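Local atomic coordinates of MAGE domain-containing protein (Xenopus laevis, PDB entry 7DG2), a protein that probably acts as the MAGE-family Nse3 subunit that, together with Nse1, binds and shapes Nse4 within the Smc5/6 complex. Residues B[182-187]-B[203-208]; B[108-113]-B[171-176]; B[7-12]-B[48-53]. All blocks are in the same frame, centred on the assembly; numbering follows the deposited sequence.

Contact 1: B[182-187]-B[203-208]; sequences SKMKVL and TQYKDA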
loop_
_atom_site.group_PDB
_atom_site.type_symbol
_atom_site.label_atom_id
_atom_site.label_comp_id
_atom_site.label_asym_id
_atom_site.label_seq_id
_atom_site.Cartn_x
_atom_site.Cartn_y
_atom_site.Cartn_z
ATOM N N SER B 182 19.455 4.468 10.287
ATOM C CA SER B 182 20.474 4.812 11.264
ATOM C C SER B 182 21.532 5.649 10.567
ATOM O O SER B 182 21.632 5.661 9.342
ATOM C CB SER B 182 21.120 3.566 11.878
ATOM O OG SER B 182 22.008 2.944 10.955
ATOM N N LYS B 183 22.346 6.335 11.365
ATOM C CA LYS B 183 23.443 7.086 10.766
ATOM C C LYS B 183 24.382 6.175 9.982
ATOM O O LYS B 183 24.821 6.532 8.883
ATOM C CB LYS B 183 24.211 7.847 11.848
ATOM C CG LYS B 183 23.448 9.029 12.436
ATOM C CD LYS B 183 24.288 9.691 13.517
ATOM C CE LYS B 183 23.621 10.937 14.061
ATOM N NZ LYS B 183 24.449 11.542 15.169
ATOM N N MET B 184 24.691 4.985 10.517
ATOM C CA MET B 184 25.624 4.100 9.821
ATOM C C MET B 184 25.018 3.577 8.526
ATOM O O MET B 184 25.708 3.485 7.506
ATOM C CB MET B 184 26.049 2.944 10.730
ATOM C CG MET B 184 27.148 2.068 10.143
ATOM S SD MET B 184 28.666 3.002 9.843
ATOM C CE MET B 184 29.324 3.123 11.512
ATOM N N LYS B 185 23.723 3.241 8.540
ATOM C CA LYS B 185 23.076 2.817 7.303
ATOM C C LYS B 185 23.095 3.923 6.253
ATOM O O LYS B 185 23.343 3.657 5.075
ATOM C CB LYS B 185 21.632 2.379 7.586
ATOM C CG LYS B 185 21.495 1.074 8.347
ATOM C CD LYS B 185 21.861 -0.121 7.482
ATOM C CE LYS B 185 21.416 -1.429 8.151
ATOM N NZ LYS B 185 21.958 -2.637 7.470
ATOM N N VAL B 186 22.829 5.172 6.656
ATOM C CA VAL B 186 22.850 6.264 5.685
ATOM C C VAL B 186 24.274 6.487 5.168
ATOM O O VAL B 186 24.490 6.727 3.973
ATOM C CB VAL B 186 22.250 7.540 6.302
ATOM C CG1 VAL B 186 22.461 8.728 5.369
ATOM C CG2 VAL B 186 20.747 7.339 6.567
ATOM N N LEU B 187 25.266 6.380 6.058
ATOM C CA LEU B 187 26.658 6.473 5.632
ATOM C C LEU B 187 26.998 5.378 4.630
ATOM O O LEU B 187 27.752 5.605 3.673
ATOM C CB LEU B 187 27.583 6.394 6.844
ATOM C CG LEU B 187 29.079 6.441 6.509
ATOM C CD1 LEU B 187 29.400 7.715 5.720
ATOM C CD2 LEU B 187 29.902 6.387 7.795
ATOM N N THR B 203 35.162 11.288 9.936
ATOM C CA THR B 203 34.371 12.087 10.869
ATOM C C THR B 203 32.949 11.551 10.993
ATOM O O THR B 203 32.427 11.378 12.103
ATOM C CB THR B 203 34.351 13.544 10.409
ATOM O OG1 THR B 203 35.699 14.029 10.294
ATOM C CG2 THR B 203 33.579 14.402 11.402
ATOM N N GLN B 204 32.303 11.300 9.857
ATOM C CA GLN B 204 30.933 10.802 9.875
ATOM C C GLN B 204 30.874 9.364 10.380
ATOM O O GLN B 204 29.922 8.984 11.076
ATOM C CB GLN B 204 30.338 10.944 8.472
ATOM C CG GLN B 204 30.208 12.420 8.009
ATOM C CD GLN B 204 31.487 13.020 7.407
ATOM O OE1 GLN B 204 32.559 12.411 7.423
ATOM N NE2 GLN B 204 31.362 14.224 6.855
ATOM N N TYR B 205 31.894 8.565 10.069
ATOM C CA TYR B 205 31.955 7.203 10.590
ATOM C C TYR B 205 31.976 7.191 12.113
ATOM O O TYR B 205 31.281 6.387 12.744
ATOM C CB TYR B 205 33.186 6.495 10.031
ATOM C CG TYR B 205 33.223 5.021 10.324
ATOM C CD1 TYR B 205 32.636 4.112 9.456
ATOM C CD2 TYR B 205 33.870 4.532 11.450
ATOM C CE1 TYR B 205 32.677 2.759 9.713
ATOM C CE2 TYR B 205 33.912 3.182 11.713
ATOM C CZ TYR B 205 33.314 2.301 10.841
ATOM O OH TYR B 205 33.359 0.950 11.097
ATOM N N LYS B 206 32.777 8.065 12.728
ATOM C CA LYS B 206 32.804 8.092 14.186
ATOM C C LYS B 206 31.463 8.547 14.746
ATOM O O LYS B 206 30.987 7.999 15.746
ATOM C CB LYS B 206 33.938 8.991 14.684
ATOM C CG LYS B 206 34.122 8.942 16.197
ATOM C CD LYS B 206 35.477 9.482 16.637
ATOM C CE LYS B 206 35.667 9.322 18.145
ATOM N NZ LYS B 206 37.062 9.643 18.579
ATOM N N ASP B 207 30.829 9.534 14.101
ATOM C CA ASP B 207 29.518 9.984 14.556
ATOM C C ASP B 207 28.487 8.866 14.449
ATOM O O ASP B 207 27.616 8.727 15.317
ATOM C CB ASP B 207 29.082 11.208 13.755
ATOM C CG ASP B 207 27.799 11.820 14.278
ATOM O OD1 ASP B 207 27.644 11.932 15.513
ATOM O OD2 ASP B 207 26.948 12.198 13.457
ATOM N N ALA B 208 28.587 8.042 13.407
ATOM C CA ALA B 208 27.629 6.958 13.223
ATOM C C ALA B 208 27.840 5.822 14.215
ATOM O O ALA B 208 26.896 5.074 14.493
ATOM C CB ALA B 208 27.713 6.434 11.785
HETATM O O HOH W 1 24.369 4.459 13.473
#

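Contact 2: B[108-113]-B[171-176]; sequences LIFMKG and FRWGQR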
loop_
_atom_site.group_PDB
_atom_site.type_symbol
_atom_site.label_atom_id
_atom_site.label_comp_id
_atom_site.label_asym_id
_atom_site.label_seq_id
_atom_site.Cartn_x
_atom_site.Cartn_y
_atom_site.Cartn_z
ATOM N N LEU B 108 22.378 14.464 3.201
ATOM C CA LEU B 108 22.998 15.783 3.323
ATOM C C LEU B 108 23.026 16.230 4.777
ATOM O O LEU B 108 24.058 16.691 5.282
ATOM C CB LEU B 108 22.255 16.800 2.452
ATOM C CG LEU B 108 22.857 18.216 2.511
ATOM C CD1 LEU B 108 24.257 18.206 1.932
ATOM C CD2 LEU B 108 21.979 19.253 1.798
ATOM N N ILE B 109 21.906 16.065 5.474
ATOM C CA ILE B 109 21.820 16.490 6.867
ATOM C C ILE B 109 22.876 15.785 7.703
ATOM O O ILE B 109 23.651 16.420 8.424
ATOM C CB ILE B 109 20.408 16.226 7.412
ATOM C CG1 ILE B 109 19.370 17.083 6.686
ATOM C CG2 ILE B 109 20.379 16.423 8.932
ATOM C CD1 ILE B 109 17.939 16.682 7.029
ATOM N N PHE B 110 22.927 14.457 7.616
ATOM C CA PHE B 110 23.871 13.698 8.424
ATOM C C PHE B 110 25.315 14.009 8.039
ATOM O O PHE B 110 26.166 14.221 8.912
ATOM C CB PHE B 110 23.571 12.199 8.282
ATOM C CG PHE B 110 24.710 11.309 8.693
ATOM C CD1 PHE B 110 25.132 11.262 10.013
ATOM C CD2 PHE B 110 25.361 10.520 7.752
ATOM C CE1 PHE B 110 26.197 10.441 10.397
ATOM C CE2 PHE B 110 26.419 9.696 8.123
ATOM C CZ PHE B 110 26.834 9.659 9.453
ATOM N N MET B 111 25.613 14.047 6.737
ATOM C CA MET B 111 27.001 14.192 6.305
ATOM C C MET B 111 27.555 15.569 6.642
ATOM O O MET B 111 28.775 15.711 6.799
ATOM C CB MET B 111 27.123 13.915 4.803
ATOM C CG MET B 111 26.844 12.446 4.388
ATOM S SD MET B 111 27.908 11.222 5.194
ATOM C CE MET B 111 29.430 11.432 4.259
ATOM N N LYS B 112 26.680 16.565 6.790
ATOM C CA LYS B 112 27.044 17.924 7.169
ATOM C C LYS B 112 26.902 18.178 8.663
ATOM O O LYS B 112 26.755 19.332 9.071
ATOM C CB LYS B 112 26.191 18.933 6.393
ATOM C CG LYS B 112 26.517 19.016 4.926
ATOM C CD LYS B 112 27.953 19.465 4.733
ATOM C CE LYS B 112 28.216 19.896 3.304
ATOM N NZ LYS B 112 29.605 20.411 3.159
ATOM N N GLY B 113 26.933 17.138 9.487
ATOM C CA GLY B 113 26.947 17.329 10.925
ATOM C C GLY B 113 25.596 17.358 11.601
ATOM O O GLY B 113 25.474 17.957 12.676
ATOM N N PHE B 171 16.850 21.989 8.720
ATOM C CA PHE B 171 16.329 20.633 8.801
ATOM C C PHE B 171 17.213 19.762 9.680
ATOM O O PHE B 171 18.444 19.870 9.644
ATOM C CB PHE B 171 16.260 19.998 7.418
ATOM C CG PHE B 171 15.139 20.482 6.555
ATOM C CD1 PHE B 171 13.891 19.879 6.619
ATOM C CD2 PHE B 171 15.350 21.481 5.615
ATOM C CE1 PHE B 171 12.871 20.281 5.778
ATOM C CE2 PHE B 171 14.336 21.883 4.770
ATOM C CZ PHE B 171 13.097 21.294 4.858
ATOM N N ARG B 172 16.580 18.874 10.448
ATOM C CA ARG B 172 17.261 17.787 11.137
ATOM C C ARG B 172 16.512 16.494 10.835
ATOM O O ARG B 172 15.388 16.517 10.329
ATOM C CB ARG B 172 17.311 18.019 12.657
ATOM C CG ARG B 172 17.851 19.381 13.081
ATOM C CD ARG B 172 17.950 19.475 14.603
ATOM N NE ARG B 172 18.832 18.442 15.143
ATOM C CZ ARG B 172 20.147 18.587 15.289
ATOM N NH1 ARG B 172 20.725 19.729 14.934
ATOM N NH2 ARG B 172 20.886 17.597 15.782
ATOM N N TRP B 173 17.135 15.360 11.159
ATOM C CA TRP B 173 16.397 14.099 11.140
ATOM C C TRP B 173 15.258 14.139 12.150
ATOM O O TRP B 173 15.422 14.629 13.275
ATOM C CB TRP B 173 17.300 12.919 11.500
ATOM C CG TRP B 173 18.280 12.475 10.469
ATOM C CD1 TRP B 173 18.813 13.209 9.453
ATOM C CD2 TRP B 173 18.868 11.172 10.384
ATOM N NE1 TRP B 173 19.702 12.434 8.729
ATOM C CE2 TRP B 173 19.748 11.179 9.281
ATOM C CE3 TRP B 173 18.728 9.995 11.131
ATOM C CZ2 TRP B 173 20.482 10.052 8.901
ATOM C CZ3 TRP B 173 19.464 8.871 10.751
ATOM C CH2 TRP B 173 20.333 8.913 9.649
ATOM N N GLY B 174 14.098 13.578 11.752
ATOM C CA GLY B 174 13.000 13.370 12.672
ATOM C C GLY B 174 13.069 12.024 13.398
ATOM O O GLY B 174 13.872 11.153 13.068
ATOM N N GLN B 175 12.179 11.877 14.386
ATOM C CA GLN B 175 12.157 10.682 15.220
ATOM C C GLN B 175 11.916 9.418 14.400
ATOM O O GLN B 175 12.459 8.353 14.720
ATOM C CB GLN B 175 11.079 10.834 16.298
ATOM C CG GLN B 175 11.357 11.934 17.346
ATOM C CD GLN B 175 10.078 12.451 18.016
ATOM O OE1 GLN B 175 9.009 12.499 17.396
ATOM N NE2 GLN B 175 10.188 12.843 19.288
ATOM N N ARG B 176 11.106 9.505 13.343
ATOM C CA ARG B 176 10.874 8.304 12.540
ATOM C C ARG B 176 12.140 7.865 11.808
ATOM O O ARG B 176 12.393 6.661 11.679
ATOM C CB ARG B 176 9.724 8.527 11.557
ATOM C CG ARG B 176 9.451 7.285 10.703
ATOM C CD ARG B 176 8.335 7.509 9.694
ATOM N NE ARG B 176 7.003 7.586 10.279
ATOM C CZ ARG B 176 6.245 6.541 10.605
ATOM N NH1 ARG B 176 6.686 5.305 10.425
ATOM N NH2 ARG B 176 5.033 6.744 11.114
#

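Contact 3: B[7-12]-B[48-53]; sequences EQVNLK and PEIIHR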
loop_
_atom_site.group_PDB
_atom_site.type_symbol
_atom_site.label_atom_id
_atom_site.label_comp_id
_atom_site.label_asym_id
_atom_site.label_seq_id
_atom_site.Cartn_x
_atom_site.Cartn_y
_atom_site.Cartn_z
ATOM N N GLU B 7 -13.563 -13.160 26.067
ATOM C CA GLU B 7 -14.062 -12.966 24.707
ATOM C C GLU B 7 -14.092 -11.488 24.335
ATOM O O GLU B 7 -13.627 -11.099 23.256
ATOM C CB GLU B 7 -15.453 -13.576 24.545
ATOM C CG GLU B 7 -16.052 -13.306 23.168
ATOM C CD GLU B 7 -17.522 -13.664 23.072
ATOM O OE1 GLU B 7 -18.126 -13.995 24.115
ATOM O OE2 GLU B 7 -18.074 -13.608 21.951
ATOM N N GLN B 8 -14.639 -10.644 25.214
ATOM C CA GLN B 8 -14.686 -9.218 24.907
ATOM C C GLN B 8 -13.290 -8.604 24.862
ATOM O O GLN B 8 -13.047 -7.703 24.055
ATOM C CB GLN B 8 -15.570 -8.477 25.916
ATOM C CG GLN B 8 -17.071 -8.785 25.803
ATOM C CD GLN B 8 -17.656 -8.522 24.411
ATOM O OE1 GLN B 8 -17.616 -7.398 23.896
ATOM N NE2 GLN B 8 -18.209 -9.565 23.801
ATOM N N VAL B 9 -12.364 -9.082 25.700
ATOM C CA VAL B 9 -10.990 -8.588 25.657
ATOM C C VAL B 9 -10.298 -9.023 24.368
ATOM O O VAL B 9 -9.568 -8.239 23.751
ATOM C CB VAL B 9 -10.219 -9.049 26.904
ATOM C CG1 VAL B 9 -8.742 -8.690 26.786
ATOM C CG2 VAL B 9 -10.830 -8.421 28.146
ATOM N N ASN B 10 -10.505 -10.276 23.942
ATOM C CA ASN B 10 -9.974 -10.719 22.651
ATOM C C ASN B 10 -10.462 -9.824 21.522
ATOM O O ASN B 10 -9.695 -9.455 20.622
ATOM C CB ASN B 10 -10.389 -12.165 22.369
ATOM C CG ASN B 10 -9.596 -13.163 23.161
ATOM O OD1 ASN B 10 -8.422 -12.943 23.457
ATOM N ND2 ASN B 10 -10.229 -14.280 23.508
ATOM N N LEU B 11 -11.755 -9.499 21.533
ATOM C CA LEU B 11 -12.313 -8.651 20.487
ATOM C C LEU B 11 -11.642 -7.284 20.476
ATOM O O LEU B 11 -11.344 -6.742 19.403
ATOM C CB LEU B 11 -13.826 -8.509 20.679
ATOM C CG LEU B 11 -14.649 -9.782 20.467
ATOM C CD1 LEU B 11 -16.115 -9.517 20.761
ATOM C CD2 LEU B 11 -14.484 -10.311 19.059
ATOM N N LYS B 12 -11.389 -6.714 21.665
ATOM C CA LYS B 12 -10.730 -5.411 21.723
ATOM C C LYS B 12 -9.319 -5.485 21.170
ATOM O O LYS B 12 -8.846 -4.532 20.542
ATOM C CB LYS B 12 -10.654 -4.885 23.159
ATOM C CG LYS B 12 -11.959 -4.760 23.860
ATOM C CD LYS B 12 -12.897 -3.913 23.072
ATOM C CE LYS B 12 -12.473 -2.486 23.046
ATOM N NZ LYS B 12 -13.575 -1.697 22.469
ATOM N N PRO B 48 -2.854 -1.520 29.281
ATOM C CA PRO B 48 -1.511 -2.071 29.031
ATOM C C PRO B 48 -1.543 -3.509 28.523
ATOM O O PRO B 48 -0.785 -3.848 27.599
ATOM C CB PRO B 48 -0.823 -1.945 30.404
ATOM C CG PRO B 48 -1.554 -0.739 31.055
ATOM C CD PRO B 48 -2.974 -1.000 30.668
ATOM N N GLU B 49 -2.415 -4.363 29.085
ATOM C CA GLU B 49 -2.534 -5.732 28.587
ATOM C C GLU B 49 -3.049 -5.751 27.158
ATOM O O GLU B 49 -2.591 -6.547 26.334
ATOM C CB GLU B 49 -3.473 -6.552 29.473
ATOM C CG GLU B 49 -3.557 -7.990 29.057
ATOM C CD GLU B 49 -4.670 -8.766 29.739
ATOM O OE1 GLU B 49 -4.931 -9.905 29.286
ATOM O OE2 GLU B 49 -5.272 -8.251 30.711
ATOM N N ILE B 50 -4.008 -4.887 26.843
ATOM C CA ILE B 50 -4.618 -4.947 25.516
ATOM C C ILE B 50 -3.626 -4.499 24.447
ATOM O O ILE B 50 -3.507 -5.135 23.391
ATOM C CB ILE B 50 -5.920 -4.123 25.491
ATOM C CG1 ILE B 50 -6.999 -4.863 26.293
ATOM C CG2 ILE B 50 -6.375 -3.882 24.049
ATOM C CD1 ILE B 50 -8.285 -4.057 26.523
ATOM N N ILE B 51 -2.920 -3.390 24.685
ATOM C CA ILE B 51 -1.906 -2.950 23.727
ATOM C C ILE B 51 -0.766 -3.967 23.656
ATOM O O ILE B 51 -0.207 -4.211 22.581
ATOM C CB ILE B 51 -1.414 -1.528 24.067
ATOM C CG1 ILE B 51 -2.585 -0.536 23.964
ATOM C CG2 ILE B 51 -0.278 -1.101 23.134
ATOM C CD1 ILE B 51 -2.199 0.915 24.170
ATOM N N HIS B 52 -0.432 -4.608 24.780
ATOM C CA HIS B 52 0.579 -5.661 24.742
ATOM C C HIS B 52 0.158 -6.803 23.821
ATOM O O HIS B 52 0.936 -7.252 22.972
ATOM C CB HIS B 52 0.846 -6.181 26.158
ATOM C CG HIS B 52 1.765 -7.361 26.190
ATOM N ND1 HIS B 52 3.104 -7.271 25.874
ATOM C CD2 HIS B 52 1.529 -8.668 26.450
ATOM C CE1 HIS B 52 3.660 -8.467 25.966
ATOM N NE2 HIS B 52 2.725 -9.334 26.305
ATOM N N ARG B 53 -1.073 -7.288 23.971
ATOM C CA ARG B 53 -1.511 -8.394 23.126
ATOM C C ARG B 53 -1.572 -7.979 21.658
ATOM O O ARG B 53 -1.280 -8.789 20.773
ATOM C CB ARG B 53 -2.863 -8.920 23.605
ATOM C CG ARG B 53 -2.812 -9.540 25.008
ATOM C CD ARG B 53 -4.175 -10.086 25.427
ATOM N NE ARG B 53 -4.676 -11.032 24.437
ATOM C CZ ARG B 53 -5.891 -11.574 24.453
ATOM N NH1 ARG B 53 -6.747 -11.273 25.421
ATOM N NH2 ARG B 53 -6.250 -12.421 23.495
#

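Contact 1: B[182-187]-B[203-208]
With CG anti to the carbonyl carbon (chi1 -71°) and every later bond extended, Lys183 reaches across to the carboxylate of Asp207; Met184 bends at chi2 and chi3, which carries its methyl over the ring of Tyr205. NZ of Lys183 forms a salt bridge with Asp207 OD2 at 3.1 Å, arriving on the syn side yet 34° out of the carboxylate plane, and adds a weak bond to OD1. OD2 also accepts from Asn114 ND2. With an alanine in place of Lys183, the Asp207 carboxylate would probably be left without its cationic mate across the contact and, though still bonded to Asn114, with more freedom to turn. Beside the ion pair the interface is apolar. Met184 CE lies 4.1 Å from the centroid of the Tyr205 ring, a CH-pi contact offset toward the rim, with the sulfur obliquely placed in a Met-aromatic pairing. The same CE touches Ala208 CB at 3.7 Å, and Leu187 CD2 rests against Tyr205 CA at 3.6 Å. Consistent with its small side chain, Ala208 brings CA within 4.9 Å of Lys183 CA. A water accepts from Met184 N and donates to Ala208 O, joining the start of one helix to the last turn of the other. Helices 183-193 and 202-209 form a near-antiparallel C-terminal pair (149° here), packed on Phe110 of helix 94-111, with Gln204 and Thr203 hydrogen-bonded to Thr5 of the Nse4 chain.

Contact 2: B[108-113]-B[171-176]
Helix 94-111 lying against strand 169-173, the middle strand of a three-stranded antiparallel sheet, is consistent with the core of a winged-helix unit in the MAGE homology domain; here Ile109 and Phe110 meet Phe171 and Trp173. Ile109 works as a fork. Its CG2, anti to the backbone N, touches Trp173 CD1 at 3.6 Å, while the other branch, continuing through CG1, sets CD1 against Phe171 CB at 3.7 Å. Phe110 supplies chiefly its CB, 3.8 Å from Trp173 CZ2, and its ring leads off to Lys183 and Leu187. The ring of Phe171 likewise turns away, to meet Tyr158 and Ile121. Just past these residues the helix ends in a Schellman motif: Asn114 N bonds to Ile109 O and Gly113 N to Phe110 O, with Gly113, at positive phi, as the C-prime residue. No hydrogen bond crosses between the two segments, so the join rests on shape and dispersion. The one polar atom of the indole, Trp173 NE1, is nevertheless satisfied, since it donates to Leu106 O one turn back on the same helix. That bond should help fix how the buried ring is turned, so that an otherwise apolar contact gains a definite orientation.

Contact 3: B[7-12]-B[48-53]
Lys12 and Ile50 mark the nearest backbone approach, with their CA atoms 7.2 Å apart, where helices 6-23 and 47-62 cross. The short axes pass 10.0 Å from each other at a signed angle of -56°, a steep crossing at which Val9, Asn10 and Lys12 meet Ile50 and Arg53. Ile50 and Val9 fill its apolar part: Val9 CG1 lies 4.2 Å from Ile50 CG1, and Ile50 CD1 stands at the same distance, 4.2 Å, from Lys12 CB. Only the root of Lys12 takes part. Its chain then bends at chi2 and chi3 and turns from Ile50, delivering NZ to Val39 O; this lets a lysine contribute hydrocarbon to a buried face while its charged end bonds elsewhere. Tyr43 covers both Lys12 and Ile50, and Ile40 of helix 32-40 adds to the cover of Ile50.

Arg53 adds a polar margin to this apolar patch. A bend at chi3 (55°) turns its guanidinium toward helix 6-23, where NH1 comes 3.5 Å from Val9 CG1, obliquely to the flat group, and the two side chains cross at about a right angle. The Asn10 carboxamide is modelled beside the Arg53 guanidinium, but the two approach too closely for their pairing to be relied on. Seen as a whole, helices 6-23, 32-40 and 47-62, with strands 30-31, 64-70 and 75-80 forming the small antiparallel sheet, are consistent with a winged-helix unit, as in other MAGE homology domains, and this contact joins its first helix to its third.

Overall arrangement
Contact 3 closes first along the chain, then contact 2, then contact 1. Contacts 1 and 2 are neighbours, their centres 11 Å apart, and they touch: Gln204 NE2 lies 3.0 Å from Met111 O, and Val186 packs on Trp173. Helices 175-180 and 183-193 follow one another and carry the chain from one to the other. Contact 3 sits across the chain's centre, about 40 Å from contact 1 and 38 Å from contact 2, centre to centre, on the side of the sheet of strands 30-31, 64-70 and 75-80; contact 2 uses strand 169-173 of the second sheet. The division fits the paired winged-helix units of MAGE domains, and Nse4 reaches contacts 1 and 2 but leaves contact 3 untouched.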